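Long-range contacts in putative succinylglutamate desuccinylase / aspartoacylase (Shewanella amazonensis, PDB 3FMC), which probably hydrolyses ester-type or amide-type bonds as a zinc-dependent enzyme of the succinylglutamate desuccinylase/aspartoacylase family: residues 45-56 with 247-258; 211-222 with 233-241. All blocks are in the same frame, centred on the assembly; numbering follows the deposited sequence.

Contact 1. Residues 45-56 with 247-258; sequences AEVQGNAVIYQL and ERIDLDDALEDA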
# COMPACT_ATOMS: atom_id res chain seq x y z
N ALA C 45 -11.65 5.79 6.05
CA ALA C 45 -11.25 7.21 6.01
C ALA C 45 -12.40 8.16 6.32
O ALA C 45 -12.15 9.33 6.59
CB ALA C 45 -10.69 7.59 4.65
N GLU C 46 -13.62 7.65 6.31
CA GLU C 46 -14.84 8.49 6.40
C GLU C 46 -15.27 8.67 7.84
O GLU C 46 -16.37 8.31 8.21
CB GLU C 46 -15.92 7.89 5.48
CG GLU C 46 -15.44 7.82 3.99
CD GLU C 46 -16.44 7.28 3.04
OE1 GLU C 46 -17.62 7.03 3.46
OE2 GLU C 46 -16.08 7.14 1.81
N VAL C 47 -14.37 9.27 8.61
CA VAL C 47 -14.49 9.31 10.06
C VAL C 47 -15.49 10.33 10.60
O VAL C 47 -15.89 10.22 11.73
CB VAL C 47 -13.09 9.45 10.74
CG1 VAL C 47 -12.21 8.17 10.45
CG2 VAL C 47 -12.35 10.74 10.34
N GLN C 48 -15.90 11.32 9.80
CA GLN C 48 -16.82 12.33 10.33
C GLN C 48 -18.14 11.75 10.84
O GLN C 48 -18.78 12.30 11.74
CB GLN C 48 -17.04 13.42 9.26
CG GLN C 48 -18.08 14.51 9.66
CD GLN C 48 -17.58 15.51 10.64
OE1 GLN C 48 -16.65 15.27 11.41
NE2 GLN C 48 -18.24 16.65 10.67
N GLY C 49 -18.58 10.63 10.27
CA GLY C 49 -19.79 9.96 10.72
C GLY C 49 -19.78 9.58 12.19
O GLY C 49 -20.83 9.53 12.82
N ASN C 50 -18.60 9.32 12.75
CA ASN C 50 -18.47 9.06 14.19
C ASN C 50 -18.82 10.33 14.99
O ASN C 50 -19.48 10.26 16.06
CB ASN C 50 -17.04 8.61 14.54
CG ASN C 50 -16.68 7.29 13.85
OD1 ASN C 50 -17.43 6.35 13.95
ND2 ASN C 50 -15.60 7.28 13.09
N ALA C 51 -18.35 11.47 14.49
CA ALA C 51 -18.60 12.77 15.13
C ALA C 51 -20.09 13.06 15.04
O ALA C 51 -20.68 13.65 15.99
CB ALA C 51 -17.77 13.92 14.43
N VAL C 52 -20.71 12.66 13.93
CA VAL C 52 -22.18 12.85 13.78
C VAL C 52 -22.96 11.98 14.78
O VAL C 52 -23.93 12.44 15.44
CB VAL C 52 -22.65 12.68 12.31
CG1 VAL C 52 -24.18 12.77 12.23
CG2 VAL C 52 -21.99 13.73 11.38
N ILE C 53 -22.55 10.72 14.93
CA ILE C 53 -23.18 9.81 15.88
C ILE C 53 -22.98 10.35 17.30
O ILE C 53 -23.93 10.38 18.13
CB ILE C 53 -22.68 8.35 15.70
CG1 ILE C 53 -23.30 7.75 14.41
CG2 ILE C 53 -23.01 7.48 16.90
CD1 ILE C 53 -22.90 6.27 14.11
N TYR C 54 -21.78 10.82 17.58
CA TYR C 54 -21.47 11.39 18.89
C TYR C 54 -22.46 12.54 19.20
O TYR C 54 -23.11 12.56 20.24
CB TYR C 54 -20.05 11.92 18.89
CG TYR C 54 -19.70 12.69 20.13
CD1 TYR C 54 -19.44 12.02 21.34
CD2 TYR C 54 -19.62 14.08 20.12
CE1 TYR C 54 -19.14 12.70 22.47
CE2 TYR C 54 -19.32 14.77 21.27
CZ TYR C 54 -19.09 14.07 22.44
OH TYR C 54 -18.75 14.75 23.58
N GLN C 55 -22.53 13.52 18.32
CA GLN C 55 -23.39 14.68 18.55
C GLN C 55 -24.85 14.28 18.63
O GLN C 55 -25.59 14.83 19.46
CB GLN C 55 -23.19 15.76 17.49
CG GLN C 55 -21.80 16.41 17.45
CD GLN C 55 -21.54 17.34 18.58
OE1 GLN C 55 -22.07 17.15 19.66
NE2 GLN C 55 -20.68 18.30 18.37
N LEU C 56 -25.28 13.33 17.81
CA LEU C 56 -26.66 12.88 17.81
C LEU C 56 -26.98 12.25 19.16
O LEU C 56 -28.03 12.52 19.77
CB LEU C 56 -26.94 11.93 16.65
CG LEU C 56 -28.39 11.45 16.44
CD1 LEU C 56 -29.35 12.68 16.22
CD2 LEU C 56 -28.45 10.46 15.26
N GLU C 247 -11.27 11.95 6.07
CA GLU C 247 -10.06 12.21 6.85
C GLU C 247 -10.12 13.49 7.69
O GLU C 247 -9.13 14.24 7.80
CB GLU C 247 -8.84 12.29 5.91
CG GLU C 247 -8.48 10.98 5.27
CD GLU C 247 -7.94 10.00 6.30
OE1 GLU C 247 -7.78 10.36 7.50
OE2 GLU C 247 -7.64 8.91 5.91
N ARG C 248 -11.28 13.69 8.30
CA ARG C 248 -11.51 14.88 9.06
C ARG C 248 -12.59 14.67 10.10
O ARG C 248 -13.54 13.91 9.88
CB ARG C 248 -11.99 15.97 8.12
CG ARG C 248 -13.19 15.58 7.36
CD ARG C 248 -13.76 16.71 6.54
NE ARG C 248 -14.74 17.50 7.25
CZ ARG C 248 -16.04 17.22 7.38
NH1 ARG C 248 -16.59 16.11 6.88
NH2 ARG C 248 -16.79 18.10 8.03
N ILE C 249 -12.42 15.35 11.23
CA ILE C 249 -13.41 15.39 12.32
C ILE C 249 -13.65 16.89 12.52
O ILE C 249 -12.70 17.65 12.64
CB ILE C 249 -12.87 14.82 13.62
CG1 ILE C 249 -12.65 13.29 13.46
CG2 ILE C 249 -13.81 15.12 14.83
CD1 ILE C 249 -13.92 12.45 13.19
N ASP C 250 -14.91 17.29 12.45
CA ASP C 250 -15.31 18.69 12.69
C ASP C 250 -16.59 18.61 13.53
O ASP C 250 -17.68 18.38 13.05
CB ASP C 250 -15.51 19.45 11.39
CG ASP C 250 -15.94 20.88 11.60
OD1 ASP C 250 -16.52 21.20 12.63
OD2 ASP C 250 -15.69 21.69 10.70
N LEU C 251 -16.42 18.75 14.84
CA LEU C 251 -17.54 18.58 15.78
C LEU C 251 -18.66 19.60 15.57
O LEU C 251 -19.84 19.24 15.58
CB LEU C 251 -17.04 18.56 17.22
CG LEU C 251 -16.30 17.26 17.59
CD1 LEU C 251 -15.52 17.45 18.91
CD2 LEU C 251 -17.29 16.17 17.67
N ASP C 252 -18.32 20.84 15.28
CA ASP C 252 -19.37 21.83 15.01
C ASP C 252 -20.17 21.48 13.78
O ASP C 252 -21.40 21.58 13.75
CB ASP C 252 -18.79 23.22 14.79
CG ASP C 252 -18.31 23.87 16.07
OD1 ASP C 252 -18.70 23.41 17.16
OD2 ASP C 252 -17.56 24.84 15.95
N ASP C 253 -19.46 21.08 12.72
CA ASP C 253 -20.16 20.70 11.50
C ASP C 253 -21.04 19.45 11.73
O ASP C 253 -22.16 19.36 11.24
CB ASP C 253 -19.15 20.48 10.36
CG ASP C 253 -19.78 20.58 8.99
OD1 ASP C 253 -20.70 21.41 8.84
OD2 ASP C 253 -19.30 19.88 8.07
N ALA C 254 -20.52 18.49 12.50
CA ALA C 254 -21.27 17.27 12.85
C ALA C 254 -22.56 17.58 13.64
O ALA C 254 -23.57 16.87 13.54
CB ALA C 254 -20.35 16.32 13.64
N LEU C 255 -22.53 18.63 14.45
CA LEU C 255 -23.73 19.07 15.18
C LEU C 255 -24.84 19.47 14.19
O LEU C 255 -26.01 19.10 14.36
CB LEU C 255 -23.39 20.21 16.14
CG LEU C 255 -24.53 20.62 17.09
CD1 LEU C 255 -25.17 19.42 17.92
CD2 LEU C 255 -23.97 21.76 17.95
N GLU C 256 -24.49 20.24 13.17
CA GLU C 256 -25.45 20.62 12.13
C GLU C 256 -26.07 19.39 11.48
O GLU C 256 -27.28 19.30 11.30
CB GLU C 256 -24.77 21.50 11.06
CG GLU C 256 -25.52 21.52 9.72
CD GLU C 256 -24.93 22.48 8.70
OE1 GLU C 256 -24.92 23.69 9.00
OE2 GLU C 256 -24.53 22.03 7.60
N ASP C 257 -25.23 18.41 11.14
CA ASP C 257 -25.74 17.19 10.53
C ASP C 257 -26.72 16.47 11.48
O ASP C 257 -27.78 15.99 11.08
CB ASP C 257 -24.58 16.24 10.22
CG ASP C 257 -23.56 16.84 9.28
OD1 ASP C 257 -23.93 17.69 8.42
OD2 ASP C 257 -22.38 16.46 9.39
N ALA C 258 -26.32 16.37 12.74
CA ALA C 258 -27.16 15.69 13.75
C ALA C 258 -28.52 16.41 13.90
O ALA C 258 -29.57 15.77 14.04
CB ALA C 258 -26.42 15.66 15.08
O HOH W 1 -14.24 12.56 7.64
O HOH W 2 -20.03 17.10 8.40

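Contact 2. Residues 211-222 with 233-241; sequences DEAAFVPWWTLA and GVRVSALTL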
# COMPACT_ATOMS: atom_id res chain seq x y z
N ASP C 211 -27.69 0.67 1.79
CA ASP C 211 -29.04 1.23 1.55
C ASP C 211 -29.85 0.36 0.65
O ASP C 211 -30.95 -0.05 0.99
CB ASP C 211 -29.02 2.71 1.13
CG ASP C 211 -28.19 3.02 -0.13
OD1 ASP C 211 -27.57 2.14 -0.78
OD2 ASP C 211 -28.13 4.25 -0.44
N GLU C 212 -29.28 -0.01 -0.48
CA GLU C 212 -29.94 -0.94 -1.41
C GLU C 212 -30.26 -2.27 -0.77
O GLU C 212 -31.35 -2.83 -0.92
CB GLU C 212 -29.03 -1.17 -2.60
CG GLU C 212 -28.70 0.11 -3.38
CD GLU C 212 -27.36 0.02 -4.11
OE1 GLU C 212 -26.63 -1.01 -3.98
OE2 GLU C 212 -27.02 1.01 -4.76
N ALA C 213 -29.31 -2.82 -0.03
CA ALA C 213 -29.51 -4.10 0.62
C ALA C 213 -30.70 -4.01 1.57
O ALA C 213 -31.44 -4.97 1.72
CB ALA C 213 -28.23 -4.50 1.37
N ALA C 214 -30.83 -2.87 2.23
CA ALA C 214 -31.92 -2.63 3.16
C ALA C 214 -33.27 -2.41 2.46
O ALA C 214 -34.29 -2.91 2.92
CB ALA C 214 -31.64 -1.47 4.06
N PHE C 215 -33.29 -1.64 1.36
CA PHE C 215 -34.60 -1.30 0.78
C PHE C 215 -35.04 -2.15 -0.39
O PHE C 215 -36.25 -2.28 -0.63
CB PHE C 215 -34.72 0.21 0.44
CG PHE C 215 -33.84 0.67 -0.72
CD1 PHE C 215 -34.04 0.23 -2.00
CD2 PHE C 215 -32.89 1.67 -0.51
CE1 PHE C 215 -33.25 0.69 -3.05
CE2 PHE C 215 -32.11 2.15 -1.56
CZ PHE C 215 -32.28 1.65 -2.82
N VAL C 216 -34.11 -2.73 -1.14
CA VAL C 216 -34.57 -3.47 -2.32
C VAL C 216 -35.58 -4.57 -1.98
O VAL C 216 -36.59 -4.72 -2.72
CB VAL C 216 -33.39 -3.99 -3.22
CG1 VAL C 216 -33.88 -4.99 -4.25
CG2 VAL C 216 -32.70 -2.83 -3.91
N PRO C 217 -35.35 -5.37 -0.91
CA PRO C 217 -36.36 -6.43 -0.75
C PRO C 217 -37.76 -5.88 -0.50
O PRO C 217 -38.77 -6.40 -1.03
CB PRO C 217 -35.89 -7.21 0.51
CG PRO C 217 -34.44 -6.85 0.68
CD PRO C 217 -34.27 -5.47 0.10
N TRP C 218 -37.82 -4.83 0.30
CA TRP C 218 -39.11 -4.18 0.65
C TRP C 218 -39.79 -3.45 -0.50
O TRP C 218 -41.05 -3.43 -0.56
CB TRP C 218 -38.95 -3.27 1.82
CG TRP C 218 -38.49 -3.95 3.06
CD1 TRP C 218 -37.22 -4.00 3.53
CD2 TRP C 218 -39.30 -4.64 4.02
NE1 TRP C 218 -37.18 -4.72 4.71
CE2 TRP C 218 -38.44 -5.11 5.04
CE3 TRP C 218 -40.68 -4.93 4.11
CZ2 TRP C 218 -38.91 -5.83 6.16
CZ3 TRP C 218 -41.13 -5.67 5.22
CH2 TRP C 218 -40.25 -6.10 6.22
N TRP C 219 -38.98 -2.82 -1.36
CA TRP C 219 -39.50 -2.05 -2.49
C TRP C 219 -40.04 -3.06 -3.49
O TRP C 219 -41.13 -2.88 -4.05
CB TRP C 219 -38.38 -1.26 -3.16
CG TRP C 219 -38.81 -0.11 -4.04
CD1 TRP C 219 -40.05 0.12 -4.59
CD2 TRP C 219 -37.97 0.95 -4.50
NE1 TRP C 219 -40.03 1.25 -5.35
CE2 TRP C 219 -38.76 1.79 -5.32
CE3 TRP C 219 -36.61 1.28 -4.30
CZ2 TRP C 219 -38.25 2.94 -5.92
CZ3 TRP C 219 -36.11 2.41 -4.92
CH2 TRP C 219 -36.94 3.22 -5.72
N THR C 220 -39.28 -4.12 -3.74
CA THR C 220 -39.72 -5.19 -4.64
C THR C 220 -41.01 -5.85 -4.13
O THR C 220 -41.89 -6.16 -4.93
CB THR C 220 -38.60 -6.22 -4.80
OG1 THR C 220 -37.46 -5.57 -5.38
CG2 THR C 220 -39.06 -7.35 -5.69
N LEU C 221 -41.11 -6.09 -2.82
CA LEU C 221 -42.29 -6.67 -2.21
C LEU C 221 -43.51 -5.74 -2.42
O LEU C 221 -44.58 -6.23 -2.72
CB LEU C 221 -42.10 -6.87 -0.70
CG LEU C 221 -43.30 -7.41 0.10
CD1 LEU C 221 -43.54 -8.86 -0.33
CD2 LEU C 221 -43.07 -7.31 1.59
N ALA C 222 -43.31 -4.44 -2.26
CA ALA C 222 -44.39 -3.45 -2.44
C ALA C 222 -44.85 -3.47 -3.89
O ALA C 222 -46.07 -3.40 -4.16
CB ALA C 222 -43.89 -2.05 -2.05
N GLY C 233 -47.05 -0.64 0.71
CA GLY C 233 -46.14 0.46 0.89
C GLY C 233 -44.73 -0.14 1.05
O GLY C 233 -44.61 -1.33 1.29
N VAL C 234 -43.68 0.68 0.90
CA VAL C 234 -42.29 0.26 1.11
C VAL C 234 -42.11 0.47 2.61
O VAL C 234 -42.07 1.60 3.05
CB VAL C 234 -41.33 1.06 0.26
CG1 VAL C 234 -39.87 0.45 0.35
CG2 VAL C 234 -41.83 1.05 -1.20
N ARG C 235 -42.01 -0.62 3.36
CA ARG C 235 -42.03 -0.54 4.82
C ARG C 235 -40.69 -0.29 5.49
O ARG C 235 -40.57 -0.46 6.70
CB ARG C 235 -42.71 -1.79 5.40
CG ARG C 235 -44.15 -1.98 4.92
CD ARG C 235 -45.15 -1.13 5.69
NE ARG C 235 -46.51 -1.43 5.23
CZ ARG C 235 -47.63 -1.30 5.96
NH1 ARG C 235 -47.58 -0.92 7.23
NH2 ARG C 235 -48.80 -1.61 5.41
N VAL C 236 -39.69 0.13 4.72
CA VAL C 236 -38.40 0.54 5.29
C VAL C 236 -37.86 1.74 4.54
O VAL C 236 -37.97 1.81 3.33
CB VAL C 236 -37.36 -0.63 5.28
CG1 VAL C 236 -35.88 -0.10 5.13
CG2 VAL C 236 -37.56 -1.54 6.53
N SER C 237 -37.26 2.67 5.29
CA SER C 237 -36.62 3.84 4.75
C SER C 237 -35.11 3.54 4.89
O SER C 237 -34.70 3.07 5.91
CB SER C 237 -37.00 5.09 5.54
OG SER C 237 -38.39 5.33 5.35
N ALA C 238 -34.33 3.82 3.86
CA ALA C 238 -32.87 3.59 3.89
C ALA C 238 -32.23 4.67 3.05
O ALA C 238 -32.46 4.77 1.82
CB ALA C 238 -32.50 2.21 3.37
N LEU C 239 -31.49 5.51 3.75
CA LEU C 239 -30.86 6.71 3.17
C LEU C 239 -29.36 6.69 3.48
O LEU C 239 -28.95 6.20 4.55
CB LEU C 239 -31.49 7.92 3.85
CG LEU C 239 -33.02 7.95 3.66
CD1 LEU C 239 -33.67 8.35 4.92
CD2 LEU C 239 -33.37 8.84 2.50
N THR C 240 -28.56 7.26 2.58
CA THR C 240 -27.11 7.33 2.78
C THR C 240 -26.73 8.79 2.77
O THR C 240 -26.95 9.48 1.80
CB THR C 240 -26.36 6.52 1.69
OG1 THR C 240 -26.86 5.17 1.69
CG2 THR C 240 -24.86 6.53 1.89
N LEU C 241 -26.17 9.24 3.88
CA LEU C 241 -25.75 10.60 4.04
C LEU C 241 -24.25 10.70 3.83
O LEU C 241 -23.50 10.01 4.49
CB LEU C 241 -26.15 11.10 5.44
CG LEU C 241 -27.67 11.30 5.79
CD1 LEU C 241 -28.54 10.10 5.74
CD2 LEU C 241 -27.74 12.07 7.16
O HOH W 3 -25.39 2.91 1.96
O HOH W 4 -30.79 5.43 -0.37
O HOH W 5 -42.56 -3.18 1.78
O HOH W 6 -47.68 -2.21 -2.32

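Contact 1. Residues 45-56 with 247-258
Helix segments 48-56 and 251-258 approach to 8.0 Å between their axes at a crossing angle of -63°, and ahead of them the loops are tied where Glu247 N donates to Ala45 O (2.8 Å). Gln48 carries the polar part of the contact. With CG anti to the backbone N (chi1 176°) and the chain bent at chi2, its amide brings OE1 and NE2 to the backbone of Asp250 and grips it twice: OE1 accepts from Asp250 N at 2.9 Å, while NE2 donates to Asp250 O at 3.0 Å, nearly in the amide plane. Both bonds are fairly straight, so the amide's flip is fixed. Cut back to an alanine, this position is likely to leave Asp250 N and O without their side-chain partner. In the conformer described, one face of the Arg248 guanidinium lies over the Gln48 side chain, NH2 reaches Asp253 OD2 in a salt bridge (3.1 Å), and NH1 is held by Ser245 O; Asp253 OD1 also pairs with Lys179.

In this catalytic domain, of the zinc exopeptidase clan, the two helices meet knobs-into-holes. Ala254 is a knob among Gln48, Ala51, Val52 and Gln55, its CB 3.6 Å from Ala51 CB; Gln55 returns the favour among Leu251, Ala254, Leu255 and Ala258. Gln55 NE2 also donates to Leu251 O (3.1 Å) from above the carbonyl plane, on the opposite face from Leu255 N. Toward the loops, the side chains of Ile249 and Val47 cross at about a right angle, with Ile249 CD1 3.7 Å from Val47 CG2, and Val301 of the second subunit packs on Ile249.

Contact 2. Residues 211-222 with 233-241
Helix 211-222 runs nearly antiparallel to strand 237-241, their axes 7.6 Å apart at closest and their directions 156° apart. This is a helix laid on a strand of the central sheet in the alpha/beta catalytic domain, the chain having doubled back between the two; the strand is flanked by strands 167-174 and 176-184. Small residues bring the backbones close: Ala238 CB fits against Ala214 CB at 3.8 Å and lies at the edge of the Phe215 ring, in its plane. One turn further on, Trp218 presents a face to Val236; in the conformer described, CG2 of Val236 stands 3.9 Å from the centroid of the five-membered ring and only 19° off its normal, a CH-pi contact. Phe130 meets the same indole edge-to-face. Val234 splits its two methyls: CG1, anti to the backbone N, lies against the backbone of Trp219, while CG2 reaches Ala222 CB and Trp219 CD1. Near the Val234 end, a water bonded to Trp218 O, Gly233 O and Arg235 N bridges helix and loop.

The other end of the contact is polar. The Asp211 carboxylate, turned into the position between its own backbone N and carbonyl carbon (chi1 56°), lets OD1 accept from Glu212 N and leaves OD2 facing the strand. There Thr240 OG1 donates to Asp211 OD2 at 2.6 Å, coming from above the carboxylate plane, and accepts a water proton at 2.7 Å.

In the fold
Contact 1 joins segments 191 residues apart, and contact 2, closing over only 11, is nested inside that loop, so one catalytic domain is assembled by contacts of very different range along the chain. Their centres lie about 25 Å apart on opposite sides of the chain's centre, with nearest atoms about 6 Å from each other and not touching. Strand 237-243, which contributes to contact 2, is followed in the chain by helix 251-267 of contact 1. A possible, unconfirmed metal site (His43, Glu46, His172) has a residue, Glu46, in contact 1, and Thr240 of contact 2 touches His172, consistent with a zinc enzyme.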